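LP1413 - SCCmec type IV-encoded DNA binding protein (Staphylococcus aureus, PDB 6BTC) binds single-stranded DNA and is encoded by staphylococcal cassette chromosome elements, with a small fold of winged-helix topology. Local coordinates at residues A17-Q21 / G62-K66; T27-E32 / F65-K71. All blocks are in the same frame, centred on the assembly; numbering follows the deposited sequence.

Contact 1 (A17-Q21 / G62-K66)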
loop_
_atom_site.group_PDB
_atom_site.type_symbol
_atom_site.label_atom_id
_atom_site.label_comp_id
_atom_site.label_asym_id
_atom_site.label_seq_id
_atom_site.Cartn_x
_atom_site.Cartn_y
_atom_site.Cartn_z
ATOM N N ALA A 17 -6.478 -3.305 -0.318
ATOM C CA ALA A 17 -7.134 -4.168 -1.292
ATOM C C ALA A 17 -6.420 -4.108 -2.637
ATOM O O ALA A 17 -6.127 -5.141 -3.246
ATOM C CB ALA A 17 -8.597 -3.755 -1.431
ATOM N N LYS A 18 -6.097 -2.898 -3.094
ATOM C CA LYS A 18 -5.427 -2.746 -4.378
ATOM C C LYS A 18 -4.053 -3.422 -4.382
ATOM O O LYS A 18 -3.629 -3.950 -5.413
ATOM C CB LYS A 18 -5.306 -1.259 -4.719
ATOM C CG LYS A 18 -4.990 -0.950 -6.174
ATOM C CD LYS A 18 -6.164 -1.251 -7.117
ATOM C CE LYS A 18 -5.773 -0.987 -8.587
ATOM N NZ LYS A 18 -6.842 -1.346 -9.576
ATOM N N SER A 19 -3.341 -3.425 -3.253
ATOM C CA SER A 19 -2.052 -4.112 -3.219
ATOM C C SER A 19 -2.232 -5.620 -3.378
ATOM O O SER A 19 -1.490 -6.263 -4.125
ATOM C CB SER A 19 -1.315 -3.794 -1.920
ATOM O OG SER A 19 -1.971 -4.437 -0.836
ATOM N N PHE A 20 -3.231 -6.199 -2.715
ATOM C CA PHE A 20 -3.452 -7.637 -2.842
ATOM C C PHE A 20 -3.877 -8.026 -4.251
ATOM O O PHE A 20 -3.605 -9.151 -4.685
ATOM C CB PHE A 20 -4.513 -8.113 -1.852
ATOM C CG PHE A 20 -3.992 -8.382 -0.461
ATOM C CD1 PHE A 20 -3.399 -9.595 -0.145
ATOM C CD2 PHE A 20 -4.129 -7.432 0.539
ATOM C CE1 PHE A 20 -2.939 -9.853 1.144
ATOM C CE2 PHE A 20 -3.670 -7.683 1.827
ATOM C CZ PHE A 20 -3.079 -8.895 2.128
ATOM N N GLN A 21 -4.546 -7.126 -4.973
ATOM C CA GLN A 21 -4.993 -7.403 -6.333
ATOM C C GLN A 21 -3.865 -7.355 -7.347
ATOM O O GLN A 21 -4.048 -7.807 -8.477
ATOM C CB GLN A 21 -6.072 -6.404 -6.757
ATOM C CG GLN A 21 -7.385 -6.615 -6.075
ATOM C CD GLN A 21 -8.448 -5.625 -6.529
ATOM O OE1 GLN A 21 -8.367 -5.053 -7.621
ATOM N NE2 GLN A 21 -9.450 -5.416 -5.685
ATOM N N GLY A 62 3.664 -12.740 6.925
ATOM C CA GLY A 62 2.876 -13.573 6.049
ATOM C C GLY A 62 2.193 -12.846 4.918
ATOM O O GLY A 62 1.346 -13.447 4.252
ATOM N N LEU A 63 2.518 -11.584 4.686
ATOM C CA LEU A 63 1.926 -10.867 3.564
ATOM C C LEU A 63 2.650 -11.224 2.269
ATOM O O LEU A 63 3.862 -11.432 2.267
ATOM C CB LEU A 63 2.001 -9.358 3.775
ATOM C CG LEU A 63 1.184 -8.759 4.923
ATOM C CD1 LEU A 63 1.346 -7.250 4.908
ATOM C CD2 LEU A 63 -0.271 -9.142 4.821
ATOM N N PRO A 64 1.937 -11.273 1.152
ATOM C CA PRO A 64 2.556 -11.677 -0.117
ATOM C C PRO A 64 3.241 -10.515 -0.829
ATOM O O PRO A 64 2.960 -10.224 -1.996
ATOM C CB PRO A 64 1.356 -12.202 -0.907
ATOM C CG PRO A 64 0.235 -11.334 -0.466
ATOM C CD PRO A 64 0.488 -11.041 0.998
ATOM N N PHE A 65 4.160 -9.859 -0.125
ATOM C CA PHE A 65 4.874 -8.708 -0.656
ATOM C C PHE A 65 6.300 -8.734 -0.140
ATOM O O PHE A 65 6.571 -9.258 0.934
ATOM C CB PHE A 65 4.243 -7.365 -0.241
ATOM C CG PHE A 65 2.768 -7.262 -0.508
ATOM C CD1 PHE A 65 2.296 -6.991 -1.771
ATOM C CD2 PHE A 65 1.860 -7.390 0.520
ATOM C CE1 PHE A 65 0.924 -6.872 -2.017
ATOM C CE2 PHE A 65 0.494 -7.273 0.287
ATOM C CZ PHE A 65 0.030 -7.012 -0.992
ATOM N N LYS A 66 7.206 -8.140 -0.903
ATOM C CA LYS A 66 8.534 -7.857 -0.402
ATOM C C LYS A 66 9.045 -6.586 -1.061
ATOM O O LYS A 66 8.520 -6.132 -2.082
ATOM C CB LYS A 66 9.490 -9.026 -0.655
ATOM C CG LYS A 66 9.866 -9.231 -2.099
ATOM C CD LYS A 66 10.628 -10.540 -2.282
ATOM C CE LYS A 66 11.001 -10.789 -3.745
ATOM N NZ LYS A 66 11.651 -12.131 -3.934
#

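Contact 2 (T27-E32 / F65-K71)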
loop_
_atom_site.group_PDB
_atom_site.type_symbol
_atom_site.label_atom_id
_atom_site.label_comp_id
_atom_site.label_asym_id
_atom_site.label_seq_id
_atom_site.Cartn_x
_atom_site.Cartn_y
_atom_site.Cartn_z
ATOM N N THR A 27 5.684 -5.246 -9.820
ATOM C CA THR A 27 6.241 -4.258 -8.907
ATOM C C THR A 27 5.354 -3.020 -8.856
ATOM O O THR A 27 4.655 -2.698 -9.815
ATOM C CB THR A 27 7.661 -3.852 -9.315
ATOM O OG1 THR A 27 7.638 -3.095 -10.533
ATOM C CG2 THR A 27 8.540 -5.073 -9.495
ATOM N N PHE A 28 5.377 -2.330 -7.717
ATOM C CA PHE A 28 4.541 -1.151 -7.533
ATOM C C PHE A 28 5.061 -0.322 -6.363
ATOM O O PHE A 28 5.770 -0.823 -5.481
ATOM C CB PHE A 28 3.084 -1.539 -7.297
ATOM C CG PHE A 28 2.865 -2.333 -6.038
ATOM C CD1 PHE A 28 3.020 -3.707 -6.041
ATOM C CD2 PHE A 28 2.513 -1.704 -4.854
ATOM C CE1 PHE A 28 2.826 -4.450 -4.893
ATOM C CE2 PHE A 28 2.323 -2.438 -3.699
ATOM C CZ PHE A 28 2.478 -3.812 -3.715
ATOM N N THR A 29 4.700 0.958 -6.384
ATOM C CA THR A 29 4.908 1.889 -5.280
ATOM C C THR A 29 3.571 2.322 -4.692
ATOM O O THR A 29 2.497 2.125 -5.277
ATOM C CB THR A 29 5.657 3.143 -5.726
ATOM O OG1 THR A 29 4.787 3.950 -6.532
ATOM C CG2 THR A 29 6.902 2.790 -6.504
ATOM N N TYR A 30 3.652 2.940 -3.515
ATOM C CA TYR A 30 2.453 3.477 -2.883
ATOM C C TYR A 30 1.779 4.517 -3.775
ATOM O O TYR A 30 0.550 4.523 -3.914
ATOM C CB TYR A 30 2.803 4.093 -1.529
ATOM C CG TYR A 30 1.678 4.913 -0.955
ATOM C CD1 TYR A 30 0.546 4.297 -0.452
ATOM C CD2 TYR A 30 1.737 6.301 -0.939
ATOM C CE1 TYR A 30 -0.492 5.029 0.069
ATOM C CE2 TYR A 30 0.700 7.051 -0.420
ATOM C CZ TYR A 30 -0.411 6.408 0.081
ATOM O OH TYR A 30 -1.450 7.132 0.596
ATOM N N GLY A 31 2.567 5.415 -4.373
ATOM C CA GLY A 31 1.998 6.472 -5.188
ATOM C C GLY A 31 1.297 5.960 -6.429
ATOM O O GLY A 31 0.318 6.554 -6.882
ATOM N N GLU A 32 1.781 4.855 -7.002
ATOM C CA GLU A 32 1.093 4.272 -8.147
ATOM C C GLU A 32 -0.286 3.768 -7.754
ATOM O O GLU A 32 -1.256 3.952 -8.498
ATOM C CB GLU A 32 1.936 3.154 -8.749
ATOM C CG GLU A 32 3.160 3.685 -9.474
ATOM C CD GLU A 32 4.134 2.600 -9.868
ATOM O OE1 GLU A 32 3.911 1.424 -9.492
ATOM O OE2 GLU A 32 5.121 2.932 -10.557
ATOM N N PHE A 65 4.160 -9.859 -0.125
ATOM C CA PHE A 65 4.874 -8.708 -0.656
ATOM C C PHE A 65 6.300 -8.734 -0.140
ATOM O O PHE A 65 6.571 -9.258 0.934
ATOM C CB PHE A 65 4.243 -7.365 -0.241
ATOM C CG PHE A 65 2.768 -7.262 -0.508
ATOM C CD1 PHE A 65 2.296 -6.991 -1.771
ATOM C CD2 PHE A 65 1.860 -7.390 0.520
ATOM C CE1 PHE A 65 0.924 -6.872 -2.017
ATOM C CE2 PHE A 65 0.494 -7.273 0.287
ATOM C CZ PHE A 65 0.030 -7.012 -0.992
ATOM N N LYS A 66 7.206 -8.140 -0.903
ATOM C CA LYS A 66 8.534 -7.857 -0.402
ATOM C C LYS A 66 9.045 -6.586 -1.061
ATOM O O LYS A 66 8.520 -6.132 -2.082
ATOM C CB LYS A 66 9.490 -9.026 -0.655
ATOM C CG LYS A 66 9.866 -9.231 -2.099
ATOM C CD LYS A 66 10.628 -10.540 -2.282
ATOM C CE LYS A 66 11.001 -10.789 -3.745
ATOM N NZ LYS A 66 11.651 -12.131 -3.934
ATOM N N ILE A 67 10.083 -6.021 -0.461
ATOM C CA ILE A 67 10.741 -4.830 -0.976
ATOM C C ILE A 67 11.862 -5.274 -1.899
ATOM O O ILE A 67 12.648 -6.163 -1.547
ATOM C CB ILE A 67 11.287 -3.970 0.180
ATOM C CG1 ILE A 67 10.150 -3.545 1.107
ATOM C CG2 ILE A 67 12.027 -2.755 -0.354
ATOM C CD1 ILE A 67 10.621 -2.829 2.361
ATOM N N VAL A 68 11.952 -4.654 -3.077
ATOM C CA VAL A 68 12.915 -5.072 -4.092
ATOM C C VAL A 68 13.880 -3.971 -4.489
ATOM O O VAL A 68 14.871 -4.258 -5.175
ATOM C CB VAL A 68 12.211 -5.629 -5.353
ATOM C CG1 VAL A 68 11.510 -6.921 -5.025
ATOM C CG2 VAL A 68 11.225 -4.634 -5.920
ATOM N N GLY A 69 13.646 -2.738 -4.074
ATOM C CA GLY A 69 14.472 -1.618 -4.495
ATOM C C GLY A 69 13.732 -0.309 -4.277
ATOM O O GLY A 69 12.888 -0.202 -3.391
ATOM N N THR A 70 14.056 0.666 -5.110
ATOM C CA THR A 70 13.386 1.954 -5.066
ATOM C C THR A 70 13.043 2.381 -6.484
ATOM O O THR A 70 13.653 1.927 -7.455
ATOM C CB THR A 70 14.253 3.035 -4.412
ATOM O OG1 THR A 70 15.402 3.260 -5.232
ATOM C CG2 THR A 70 14.702 2.608 -3.024
ATOM N N LYS A 71 12.072 3.290 -6.584
ATOM C CA LYS A 71 11.638 3.833 -7.866
ATOM C C LYS A 71 11.160 5.256 -7.636
ATOM O O LYS A 71 10.194 5.468 -6.898
ATOM C CB LYS A 71 10.521 2.981 -8.462
ATOM C CG LYS A 71 10.112 3.340 -9.871
ATOM C CD LYS A 71 8.893 2.514 -10.284
ATOM C CE LYS A 71 8.498 2.766 -11.729
ATOM N NZ LYS A 71 7.313 1.938 -12.120
HETATM O O HOH W 1 5.314 -0.239 -11.277
#

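Contact 1 (A17-Q21 / G62-K66)
Leu-63 meets Phe-20 where the lead-in to strand 65-71 runs past the C-terminal part of helix 6-21, the first helix of a fold with winged-helix topology. Here the helix lies against the start of the strand that goes on into the β-hairpin with 74-79. Leu-63 sends one branch across, and its CD2 comes to 3.9 Å from Phe-20 CZ, the two side chains crossing at about a right angle. Pro-64 follows at the centre of an inverse gamma turn, its ring beside the same aromatic group: Pro-64 CD lies 3.6 Å from Phe-20 CE1, with Pro-64 CG a little farther back. At Phe-65 the chain becomes a strand, and its side chain, like that of Pro-64, points toward the helix. Its CG lies beside the backbone N and opposite the carbonyl carbon (chi1 -51°), which carries the far end of the ring into the step between Ser-19 and Phe-20. One edge of Phe-65 is presented to a face of Phe-20 in a T-shaped pair, with centroids 5.4 Å apart and planes at 68°; Phe-65 CE2 stands 4.3 Å above the plane of Phe-20, over the ring centre. Round the tip of the ring, at CZ and CE1, Phe-65 also meets the helix backbone, with Phe-20 N and Ser-19 O near its plane. Helix 43-59 adds Trp-56, which touches Leu-63 and Ser-19, and Ile-57, which touches Phe-65. Buried Ser-19 satisfies its hydroxyl within its own helix, by a hydrogen bond with Ile-16 O, while Phe-65 CZ rests 3.3 Å from Ser-19 OG and Phe-65 CE1 3.3 Å from Ser-19 O.

Contact 2 (T27-E32 / F65-K71)
Glu-32, whose other carboxylate oxygen meets Lys-71, accepts two bonds at OE1: Thr-29 N at 3.2 Å, coming from well above the carboxylate plane (65° out of it), and a water at 2.8 Å. The other oxygen forms the salt bridge, Lys-71 NZ to Glu-32 OE2 at 2.9 Å, through the syn lone pair of OE2. Lys-71 reaches it with a fully extended chain, CG lying opposite its backbone N (chi1 -172°), and approaches the glutamate at about a right angle. The water also donates to Thr-27 O and takes a weak bond from Lys-71 NZ, so it ties both segments together; the bonds to both oxygens should limit rotation of the carboxylate. Thr-29 and Glu-32 form a capping box: as Thr-29 N binds the glutamate, Glu-32 N binds Thr-29 OG1 at 3.2 Å and closes the first turn of helix 30-34. Thr-29 CG2 packs on Lys-71 CB at 4.1 Å. On the buried side Phe-28 CZ reaches Phe-65 CD1 at 3.7 Å, and that atom lies in the plane of the Phe-28 ring, at its edge. Strand 74-79 lies between strands 27-28 and 65-71 in the sheet, so these side chains reach across the central strand, with helix 30-34 starting beside the polar end and helix 6-21 adjoining the aromatic one.

Contact 1 and contact 2 lie about 11 Å apart between centres and both use strand 65-71, contact 1 its beginning and contact 2 its whole length. Helix 6-21 supplies the first partner, and strand 27-28 with helix 30-34 follows it in the chain, so successive elements of the chain are brought to one edge strand of the three-stranded antiparallel sheet. Phe-65 is common to both, and Ser-19 CB touches Phe-28 CZ at 4.2 Å, making the packing continuous from one to the other. From the aromatic end to the partly exposed salt bridge, the two contacts thus join the hairpin of strands 65-71 and 74-79 to the N-terminal half of the domain.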